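Side-chain contacts in telomerase reverse transcriptase (Candida tropicalis MYA-3404, PDB 6ZD1), which probably extends chromosome ends as a ribonucleoprotein reverse transcriptase, adding simple telomeric repeats by copying a template within its RNA component: residues S639-R642 with Y643-M646; Q109-I112 with V113-L116; T513-K516 with V517-I521. All blocks are in the same frame, centred on the assembly; numbering follows the deposited sequence.

Contact 1: S639-R642 with Y643-M646; sequences SFER and YRFM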
ATOM      1  N   SER A 639     -35.790   4.368   0.127  1.00 61.24           N
ATOM      2  CA  SER A 639     -35.552   5.650   0.775  1.00 59.32           C
ATOM      3  C   SER A 639     -34.150   5.699   1.366  1.00 65.27           C
ATOM      4  O   SER A 639     -33.733   4.788   2.089  1.00 77.05           O
ATOM      5  CB  SER A 639     -36.584   5.910   1.867  1.00 61.09           C
ATOM      6  OG  SER A 639     -36.306   7.139   2.516  1.00 63.62           O
ATOM      7  N   PHE A 640     -33.429   6.771   1.050  1.00 57.01           N
ATOM      8  CA  PHE A 640     -32.074   6.963   1.547  1.00 58.81           C
ATOM      9  C   PHE A 640     -32.105   7.259   3.044  1.00 62.46           C
ATOM     10  O   PHE A 640     -32.725   8.234   3.481  1.00 60.59           O
ATOM     11  CB  PHE A 640     -31.403   8.103   0.785  1.00 49.66           C
ATOM     12  CG  PHE A 640     -30.077   8.513   1.348  1.00 64.42           C
ATOM     13  CD1 PHE A 640     -28.926   7.816   1.019  1.00 44.94           C
ATOM     14  CD2 PHE A 640     -29.976   9.604   2.201  1.00 57.52           C
ATOM     15  CE1 PHE A 640     -27.699   8.190   1.531  1.00 54.22           C
ATOM     16  CE2 PHE A 640     -28.750   9.984   2.720  1.00 69.11           C
ATOM     17  CZ  PHE A 640     -27.609   9.275   2.382  1.00 51.23           C
ATOM     18  N   GLU A 641     -31.431   6.426   3.828  1.00 56.01           N
ATOM     19  CA  GLU A 641     -31.379   6.565   5.279  1.00 54.04           C
ATOM     20  C   GLU A 641     -29.978   7.028   5.661  1.00 58.61           C
ATOM     21  O   GLU A 641     -29.004   6.280   5.505  1.00 54.32           O
ATOM     22  CB  GLU A 641     -31.736   5.244   5.955  1.00 57.55           C
ATOM     23  CG  GLU A 641     -32.938   4.561   5.324  1.00 82.76           C
ATOM     24  CD  GLU A 641     -33.155   3.153   5.836  1.00102.25           C
ATOM     25  OE1 GLU A 641     -33.462   2.993   7.037  1.00112.49           O
ATOM     26  OE2 GLU A 641     -33.010   2.203   5.038  1.00111.09           O
ATOM     27  N   ARG A 642     -29.887   8.250   6.194  1.00 55.04           N
ATOM     28  CA  ARG A 642     -28.587   8.864   6.439  1.00 49.43           C
ATOM     29  C   ARG A 642     -27.787   8.103   7.488  1.00 51.24           C
ATOM     30  O   ARG A 642     -26.554   8.078   7.419  1.00 53.61           O
ATOM     31  CB  ARG A 642     -28.764  10.324   6.863  1.00 49.18           C
ATOM     32  CG  ARG A 642     -29.559  10.507   8.155  1.00 69.43           C
ATOM     33  CD  ARG A 642     -29.895  11.972   8.429  1.00 68.01           C
ATOM     34  NE  ARG A 642     -30.581  12.143   9.709  1.00 72.05           N
ATOM     35  CZ  ARG A 642     -31.889  11.965   9.888  1.00 94.20           C
ATOM     36  NH1 ARG A 642     -32.659  11.602   8.872  1.00 87.41           N
ATOM     37  NH2 ARG A 642     -32.430  12.145  11.088  1.00 78.50           N
ATOM     38  N   TYR A 643     -28.458   7.474   8.457  1.00 51.84           N
ATOM     39  CA  TYR A 643     -27.725   6.761   9.498  1.00 53.90           C
ATOM     40  C   TYR A 643     -27.065   5.507   8.942  1.00 52.00           C
ATOM     41  O   TYR A 643     -25.924   5.193   9.295  1.00 52.50           O
ATOM     42  CB  TYR A 643     -28.660   6.413  10.659  1.00 52.76           C
ATOM     43  CG  TYR A 643     -29.210   7.621  11.386  1.00 71.23           C
ATOM     44  CD1 TYR A 643     -28.361   8.500  12.051  1.00 73.07           C
ATOM     45  CD2 TYR A 643     -30.575   7.881  11.415  1.00 73.93           C
ATOM     46  CE1 TYR A 643     -28.856   9.608  12.719  1.00 69.56           C
ATOM     47  CE2 TYR A 643     -31.079   8.987  12.082  1.00 69.87           C
ATOM     48  CZ  TYR A 643     -30.213   9.844  12.733  1.00 75.10           C
ATOM     49  OH  TYR A 643     -30.705  10.944  13.398  1.00 90.21           O
ATOM     50  N   ARG A 644     -27.746   4.805   8.033  1.00 52.05           N
ATOM     51  CA  ARG A 644     -27.115   3.675   7.360  1.00 49.55           C
ATOM     52  C   ARG A 644     -25.939   4.141   6.514  1.00 55.71           C
ATOM     53  O   ARG A 644     -24.910   3.459   6.435  1.00 72.37           O
ATOM     54  CB  ARG A 644     -28.145   2.941   6.501  1.00 54.18           C
ATOM     55  CG  ARG A 644     -27.568   1.858   5.613  1.00 72.00           C
ATOM     56  CD  ARG A 644     -28.664   1.139   4.838  1.00 77.69           C
ATOM     57  NE  ARG A 644     -29.655   0.528   5.721  1.00 88.58           N
ATOM     58  CZ  ARG A 644     -29.502  -0.654   6.312  1.00 97.64           C
ATOM     59  NH1 ARG A 644     -28.390  -1.353   6.123  1.00 86.60           N
ATOM     60  NH2 ARG A 644     -30.459  -1.135   7.097  1.00 80.33           N
ATOM     61  N   PHE A 645     -26.058   5.326   5.913  1.00 47.20           N
ATOM     62  CA  PHE A 645     -24.970   5.861   5.106  1.00 56.42           C
ATOM     63  C   PHE A 645     -23.769   6.234   5.962  1.00 54.50           C
ATOM     64  O   PHE A 645     -22.625   6.114   5.506  1.00 53.31           O
ATOM     65  CB  PHE A 645     -25.459   7.077   4.320  1.00 49.64           C
ATOM     66  CG  PHE A 645     -24.396   7.731   3.486  1.00 50.87           C
ATOM     67  CD1 PHE A 645     -23.778   7.035   2.460  1.00 50.08           C
ATOM     68  CD2 PHE A 645     -24.032   9.049   3.712  1.00 50.03           C
ATOM     69  CE1 PHE A 645     -22.805   7.642   1.681  1.00 47.58           C
ATOM     70  CE2 PHE A 645     -23.060   9.659   2.938  1.00 49.08           C
ATOM     71  CZ  PHE A 645     -22.445   8.955   1.921  1.00 42.28           C
HETATM   72  N   MSE A 646     -23.998   6.658   7.201  1.00 53.94           N
HETATM   73  CA  MSE A 646     -22.899   7.081   8.059  1.00 50.75           C
HETATM   74  C   MSE A 646     -22.111   5.888   8.568  1.00 52.95           C
HETATM   75  O   MSE A 646     -20.884   5.940   8.665  1.00 61.45           O
HETATM   76  CB  MSE A 646     -23.416   7.902   9.227  1.00 48.62           C
HETATM   77  CG  MSE A 646     -23.832   9.301   8.825  1.00 77.36           C
HETATM   78 SE   MSE A 646     -24.523  10.323  10.327  1.00116.74          SE
HETATM   79  CE  MSE A 646     -26.381  10.446   9.769  1.00 72.61           C
TER
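R642 and Y643 run out side by side from the first turn of helix 642-664, and the arginine is the chain to follow. Its CB lies 3.8 Å from the selenomethionine methyl, CE of M646, one turn on. With chi1 at 61°, CG stands between the backbone N and the carbonyl carbon; there it meets the same methyl at 3.6 Å and sits over the centre of the Y643 ring, a CH-pi contact. The chain is then straight to NE, and CE2 of Y643 lies over one face of the guanidinium, whose plane is turned 46° from the ring. At the tip, NH2 reaches OH of Y643 at 3.1 Å, a weak, bent hydrogen bond; the stronger partner is E693, salt-bridged to NE.

E641 is the N-cap residue. Its carbonyl O accepts from N of F645 at 3.1 Å, while its OE2 makes a long salt bridge of 3.8 Å to NE of R644. Before the cap, F640 lays CZ 3.6 Å from CB of F645, the two rings inclined at 54°.

The contact is thus a helix start after the 609-637 helix: F645 packs on F624 and I627 of that helix, F640 meets F631 and F582 edge-to-face, and M646 touches I694 and W697 of helix 692-699.

Contact 2: Q109-I112 with V113-L116; sequences QDRI and VDFL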
ATOM      1  N   GLN A 109     -21.614 -19.073   0.595  1.00 69.52           N
ATOM      2  CA  GLN A 109     -20.596 -19.369  -0.409  1.00 68.06           C
ATOM      3  C   GLN A 109     -20.274 -18.139  -1.248  1.00 71.60           C
ATOM      4  O   GLN A 109     -19.109 -17.901  -1.591  1.00 72.54           O
ATOM      5  CB  GLN A 109     -21.050 -20.525  -1.300  1.00 69.61           C
ATOM      6  CG  GLN A 109     -20.936 -21.889  -0.643  1.00 78.74           C
ATOM      7  CD  GLN A 109     -21.381 -23.016  -1.554  1.00 76.91           C
ATOM      8  OE1 GLN A 109     -22.217 -22.825  -2.437  1.00 83.33           O
ATOM      9  NE2 GLN A 109     -20.819 -24.200  -1.345  1.00 93.69           N
ATOM     10  N   ASP A 110     -21.288 -17.332  -1.570  1.00 68.30           N
ATOM     11  CA  ASP A 110     -21.037 -16.096  -2.301  1.00 59.85           C
ATOM     12  C   ASP A 110     -20.196 -15.135  -1.472  1.00 69.21           C
ATOM     13  O   ASP A 110     -19.320 -14.445  -2.007  1.00 74.67           O
ATOM     14  CB  ASP A 110     -22.357 -15.438  -2.701  1.00 76.93           C
ATOM     15  CG  ASP A 110     -23.030 -16.136  -3.868  1.00 79.12           C
ATOM     16  OD1 ASP A 110     -22.405 -17.031  -4.476  1.00 86.99           O
ATOM     17  OD2 ASP A 110     -24.188 -15.784  -4.176  1.00 93.86           O
ATOM     18  N   ARG A 111     -20.430 -15.091  -0.158  1.00 64.28           N
ATOM     19  CA  ARG A 111     -19.613 -14.231   0.689  1.00 68.28           C
ATOM     20  C   ARG A 111     -18.207 -14.788   0.836  1.00 69.21           C
ATOM     21  O   ARG A 111     -17.257 -14.021   1.030  1.00 62.63           O
ATOM     22  CB  ARG A 111     -20.260 -14.059   2.065  1.00 71.57           C
ATOM     23  CG  ARG A 111     -21.697 -13.550   2.051  1.00 75.60           C
ATOM     24  CD  ARG A 111     -21.794 -12.075   1.689  1.00 74.37           C
ATOM     25  NE  ARG A 111     -21.626 -11.841   0.259  1.00 85.97           N
ATOM     26  CZ  ARG A 111     -22.595 -11.986  -0.640  1.00 94.16           C
ATOM     27  NH1 ARG A 111     -23.809 -12.363  -0.256  1.00 86.46           N
ATOM     28  NH2 ARG A 111     -22.352 -11.753  -1.924  1.00 84.95           N
ATOM     29  N   ILE A 112     -18.053 -16.109   0.718  1.00 60.01           N
ATOM     30  CA  ILE A 112     -16.719 -16.701   0.734  1.00 60.64           C
ATOM     31  C   ILE A 112     -15.946 -16.305  -0.518  1.00 62.15           C
ATOM     32  O   ILE A 112     -14.746 -16.014  -0.453  1.00 56.50           O
ATOM     33  CB  ILE A 112     -16.805 -18.230   0.877  1.00 59.79           C
ATOM     34  CG1 ILE A 112     -17.280 -18.616   2.276  1.00 60.86           C
ATOM     35  CG2 ILE A 112     -15.456 -18.870   0.605  1.00 52.40           C
ATOM     36  CD1 ILE A 112     -17.351 -20.112   2.476  1.00 75.24           C
ATOM     37  N   VAL A 113     -16.613 -16.295  -1.676  1.00 58.94           N
ATOM     38  CA  VAL A 113     -15.946 -15.863  -2.901  1.00 54.81           C
ATOM     39  C   VAL A 113     -15.536 -14.401  -2.794  1.00 60.32           C
ATOM     40  O   VAL A 113     -14.422 -14.024  -3.178  1.00 65.34           O
ATOM     41  CB  VAL A 113     -16.845 -16.110  -4.124  1.00 64.03           C
ATOM     42  CG1 VAL A 113     -16.159 -15.608  -5.388  1.00 58.27           C
ATOM     43  CG2 VAL A 113     -17.177 -17.582  -4.239  1.00 59.89           C
ATOM     44  N   ASP A 114     -16.416 -13.556  -2.246  1.00 62.05           N
ATOM     45  CA  ASP A 114     -16.049 -12.160  -2.029  1.00 59.04           C
ATOM     46  C   ASP A 114     -14.854 -12.059  -1.092  1.00 56.56           C
ATOM     47  O   ASP A 114     -13.945 -11.251  -1.311  1.00 66.57           O
ATOM     48  CB  ASP A 114     -17.237 -11.378  -1.467  1.00 70.83           C
ATOM     49  CG  ASP A 114     -18.332 -11.146  -2.496  1.00 80.53           C
ATOM     50  OD1 ASP A 114     -18.117 -11.455  -3.690  1.00 79.15           O
ATOM     51  OD2 ASP A 114     -19.410 -10.652  -2.105  1.00 71.60           O
ATOM     52  N   PHE A 115     -14.835 -12.886  -0.046  1.00 57.68           N
ATOM     53  CA  PHE A 115     -13.716 -12.891   0.886  1.00 47.37           C
ATOM     54  C   PHE A 115     -12.438 -13.388   0.221  1.00 64.01           C
ATOM     55  O   PHE A 115     -11.344 -12.913   0.549  1.00 53.70           O
ATOM     56  CB  PHE A 115     -14.076 -13.747   2.099  1.00 55.71           C
ATOM     57  CG  PHE A 115     -13.161 -13.568   3.271  1.00 55.77           C
ATOM     58  CD1 PHE A 115     -12.938 -12.313   3.808  1.00 59.95           C
ATOM     59  CD2 PHE A 115     -12.552 -14.665   3.861  1.00 67.37           C
ATOM     60  CE1 PHE A 115     -12.102 -12.149   4.898  1.00 74.66           C
ATOM     61  CE2 PHE A 115     -11.718 -14.510   4.955  1.00 64.42           C
ATOM     62  CZ  PHE A 115     -11.492 -13.249   5.474  1.00 59.08           C
ATOM     63  N   LEU A 116     -12.556 -14.324  -0.728  1.00 57.84           N
ATOM     64  CA  LEU A 116     -11.393 -14.770  -1.486  1.00 52.42           C
ATOM     65  C   LEU A 116     -10.949 -13.743  -2.519  1.00 54.89           C
ATOM     66  O   LEU A 116      -9.779 -13.752  -2.917  1.00 54.60           O
ATOM     67  CB  LEU A 116     -11.684 -16.106  -2.178  1.00 54.14           C
ATOM     68  CG  LEU A 116     -11.980 -17.309  -1.279  1.00 53.00           C
ATOM     69  CD1 LEU A 116     -12.313 -18.547  -2.102  1.00 56.84           C
ATOM     70  CD2 LEU A 116     -10.813 -17.583  -0.351  1.00 64.31           C
TER
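The guanidinium of R111 has CB of D110 over one face, displaced toward the rim, and OD2 of D114 at its edge, nearly in its plane. The carboxylate is turned well out of the guanidinium plane, and OD2 is met from above the carboxylate plane. Within this salt bridge NH2 of R111 makes the shorter bond, 3.1 Å to OD2 of D114 and fairly straight at 159°; NE of R111 adds a weak bond to the same oxygen at 3.5 Å. Bends at chi2 (-73°) and chi3 (77°) fold the arginine back along the helix to lie beside the aspartate. The stronger partner of D114 is R117, which takes the other carboxylate oxygen, OD1, in a second salt bridge; the acid is thus held between two arginines, which probably favours its charged form.

This is an i to i+3 ion pair along helix 104-117, on a partly exposed flank, in the telomerase RNA-binding domain. Beneath it four successive alpha-helical bonds carry the backbone, among them N of D114 to O of D110 at 3.0 Å and N of L116 to O of I112 at 2.8 Å.

The apolar side is built from I112 and L116, which lie alongside one another with CG2 of I112 4.2 Å from CD1 of L116. Both also touch V86 of helix 79-93, where V113 meets V83. Against helix 158-179, the ring of F115 meets F168 edge-to-face, on which R111 and I112 also rest, while V176 of that helix receives L116.

Contact 3: T513-K516 with V517-I521; sequences TLKK and VKDKI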
ATOM      1  N   THR A 513      16.931  24.437 -26.015  1.00 83.97           N
ATOM      2  CA  THR A 513      16.989  23.882 -24.669  1.00 78.63           C
ATOM      3  C   THR A 513      16.446  22.461 -24.622  1.00 83.03           C
ATOM      4  O   THR A 513      16.756  21.720 -23.683  1.00 85.08           O
ATOM      5  CB  THR A 513      16.217  24.772 -23.688  1.00 81.88           C
ATOM      6  OG1 THR A 513      14.814  24.700 -23.972  1.00101.15           O
ATOM      7  CG2 THR A 513      16.673  26.225 -23.806  1.00 79.03           C
ATOM      8  N   LEU A 514      15.655  22.058 -25.620  1.00 84.73           N
ATOM      9  CA  LEU A 514      15.258  20.658 -25.716  1.00 79.68           C
ATOM     10  C   LEU A 514      16.467  19.771 -25.969  1.00 77.36           C
ATOM     11  O   LEU A 514      16.583  18.688 -25.387  1.00 81.80           O
ATOM     12  CB  LEU A 514      14.217  20.464 -26.818  1.00 78.76           C
ATOM     13  CG  LEU A 514      13.806  19.005 -27.057  1.00 73.76           C
ATOM     14  CD1 LEU A 514      13.005  18.455 -25.879  1.00 70.75           C
ATOM     15  CD2 LEU A 514      13.033  18.856 -28.357  1.00 74.30           C
ATOM     16  N   LYS A 515      17.386  20.217 -26.832  1.00 79.44           N
ATOM     17  CA  LYS A 515      18.577  19.420 -27.107  1.00 83.84           C
ATOM     18  C   LYS A 515      19.547  19.433 -25.934  1.00 87.03           C
ATOM     19  O   LYS A 515      20.284  18.462 -25.737  1.00 88.48           O
ATOM     20  CB  LYS A 515      19.272  19.917 -28.374  1.00 93.81           C
ATOM     21  CG  LYS A 515      18.893  19.151 -29.636  1.00110.30           C
ATOM     22  CD  LYS A 515      19.384  17.707 -29.585  1.00113.96           C
ATOM     23  CE  LYS A 515      19.075  16.969 -30.882  1.00110.40           C
ATOM     24  NZ  LYS A 515      19.595  15.573 -30.886  1.00103.66           N
ATOM     25  N   LYS A 516      19.569  20.515 -25.152  1.00 84.32           N
ATOM     26  CA  LYS A 516      20.381  20.536 -23.938  1.00 83.10           C
ATOM     27  C   LYS A 516      19.961  19.425 -22.984  1.00 81.30           C
ATOM     28  O   LYS A 516      20.801  18.667 -22.482  1.00 91.30           O
ATOM     29  CB  LYS A 516      20.279  21.901 -23.258  1.00 91.83           C
ATOM     30  CG  LYS A 516      20.929  23.033 -24.034  1.00 96.23           C
ATOM     31  CD  LYS A 516      20.780  24.358 -23.303  1.00 88.17           C
ATOM     32  CE  LYS A 516      21.496  25.472 -24.043  1.00100.16           C
ATOM     33  NZ  LYS A 516      22.949  25.181 -24.178  1.00113.36           N
ATOM     34  N   VAL A 517      18.659  19.321 -22.712  1.00 84.55           N
ATOM     35  CA  VAL A 517      18.159  18.238 -21.872  1.00 79.52           C
ATOM     36  C   VAL A 517      18.339  16.898 -22.572  1.00 75.84           C
ATOM     37  O   VAL A 517      18.681  15.891 -21.940  1.00 83.70           O
ATOM     38  CB  VAL A 517      16.683  18.489 -21.508  1.00 72.57           C
ATOM     39  CG1 VAL A 517      16.139  17.348 -20.662  1.00 76.44           C
ATOM     40  CG2 VAL A 517      16.527  19.822 -20.793  1.00 71.28           C
ATOM     41  N   LYS A 518      18.133  16.866 -23.891  1.00 78.29           N
ATOM     42  CA  LYS A 518      18.233  15.610 -24.625  1.00 76.79           C
ATOM     43  C   LYS A 518      19.671  15.111 -24.691  1.00 87.43           C
ATOM     44  O   LYS A 518      19.901  13.897 -24.772  1.00 85.12           O
ATOM     45  CB  LYS A 518      17.664  15.791 -26.036  1.00 84.34           C
ATOM     46  CG  LYS A 518      17.471  14.509 -26.829  1.00 80.69           C
ATOM     47  CD  LYS A 518      16.825  14.824 -28.174  1.00 89.34           C
ATOM     48  CE  LYS A 518      16.644  13.576 -29.023  1.00 98.77           C
ATOM     49  NZ  LYS A 518      16.015  13.899 -30.337  1.00 97.83           N
ATOM     50  N   ASP A 519      20.648  16.017 -24.625  1.00 84.65           N
ATOM     51  CA  ASP A 519      22.047  15.615 -24.645  1.00 79.16           C
ATOM     52  C   ASP A 519      22.579  15.310 -23.261  1.00 86.20           C
ATOM     53  O   ASP A 519      23.573  14.584 -23.134  1.00 91.63           O
ATOM     54  CB  ASP A 519      22.922  16.709 -25.266  1.00 91.53           C
ATOM     55  CG  ASP A 519      22.685  16.871 -26.751  1.00 95.22           C
ATOM     56  OD1 ASP A 519      22.200  15.908 -27.387  1.00 96.65           O
ATOM     57  OD2 ASP A 519      22.990  17.956 -27.285  1.00 99.37           O
ATOM     58  N   LYS A 520      21.942  15.838 -22.222  1.00 76.99           N
ATOM     59  CA  LYS A 520      22.403  15.532 -20.881  1.00 87.92           C
ATOM     60  C   LYS A 520      21.888  14.184 -20.391  1.00 85.02           C
ATOM     61  O   LYS A 520      22.590  13.498 -19.642  1.00 85.72           O
ATOM     62  CB  LYS A 520      21.990  16.645 -19.927  1.00 90.20           C
ATOM     63  CG  LYS A 520      22.511  16.415 -18.552  1.00 92.13           C
ATOM     64  CD  LYS A 520      22.622  17.689 -17.787  1.00 96.78           C
ATOM     65  CE  LYS A 520      22.499  17.358 -16.340  1.00100.52           C
ATOM     66  NZ  LYS A 520      21.071  17.394 -15.927  1.00114.45           N
ATOM     67  N   ILE A 521      20.690  13.772 -20.818  1.00 82.75           N
ATOM     68  CA  ILE A 521      20.179  12.456 -20.436  1.00 70.02           C
ATOM     69  C   ILE A 521      20.731  11.351 -21.318  1.00 83.14           C
ATOM     70  O   ILE A 521      20.374  10.182 -21.126  1.00 93.88           O
ATOM     71  CB  ILE A 521      18.637  12.402 -20.468  1.00 68.54           C
ATOM     72  CG1 ILE A 521      18.110  12.471 -21.899  1.00 72.19           C
ATOM     73  CG2 ILE A 521      18.042  13.530 -19.642  1.00 78.69           C
ATOM     74  CD1 ILE A 521      16.590  12.514 -21.975  1.00 73.05           C
TER
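K515, K518 and D519 meet on the outer side of the last turns of helix 511-520, which packs on the antiparallel sheet of the palm of the reverse transcriptase domain. Backbone bonds of the i to i+4 kind bind the turns: N of V517 to O of T513 is nearly straight at 170°, whereas N of D519 reaches O of K515 at 2.7 Å in a more bent bond. That N also makes a weak bond to O of K516.

Apolar contacts lie toward the sheet. L514 rests on Y334 and I336 of strand 334-339, and V517 on F506 of strand 503-508 and on F485 of a nearby loop.

Charge governs the outer side. The two lysine chains cross at a slant, with NZ of K515 4.0 Å from NZ of K518. The salt bridge from K518 to E540 probably eases this pairing of like charges. OD1 of D519 lies 4.4 Å from NZ of K515, beyond salt-bridge range, and may offset some of the positive charge. With a bend at chi2 (-66°), K515 runs across K518, where its NZ lies 3.9 Å from CD of K518, a methylene of that fully extended chain.

Overall arrangement
From the N terminus the chain reaches contact 2 first, then contact 3, then contact 1. They follow in series: none encloses or crosses another, and each joins adjoining residues, so none closes a loop. Contact 2 lies on helix 104-117 of the RNA-binding domain, between helices 79-93 and 158-179. Contact 3 is within the reverse transcriptase range, on a helix against strands 334-339 and 503-508, and sits across the chain's centre from contact 2, about 54 Å away between centres. Contact 1 starts helix 642-664 in the C-terminal helices, beside 609-637 and 692-699. Contacts 1 and 2 come to about 13 Å at their nearest atoms without touching.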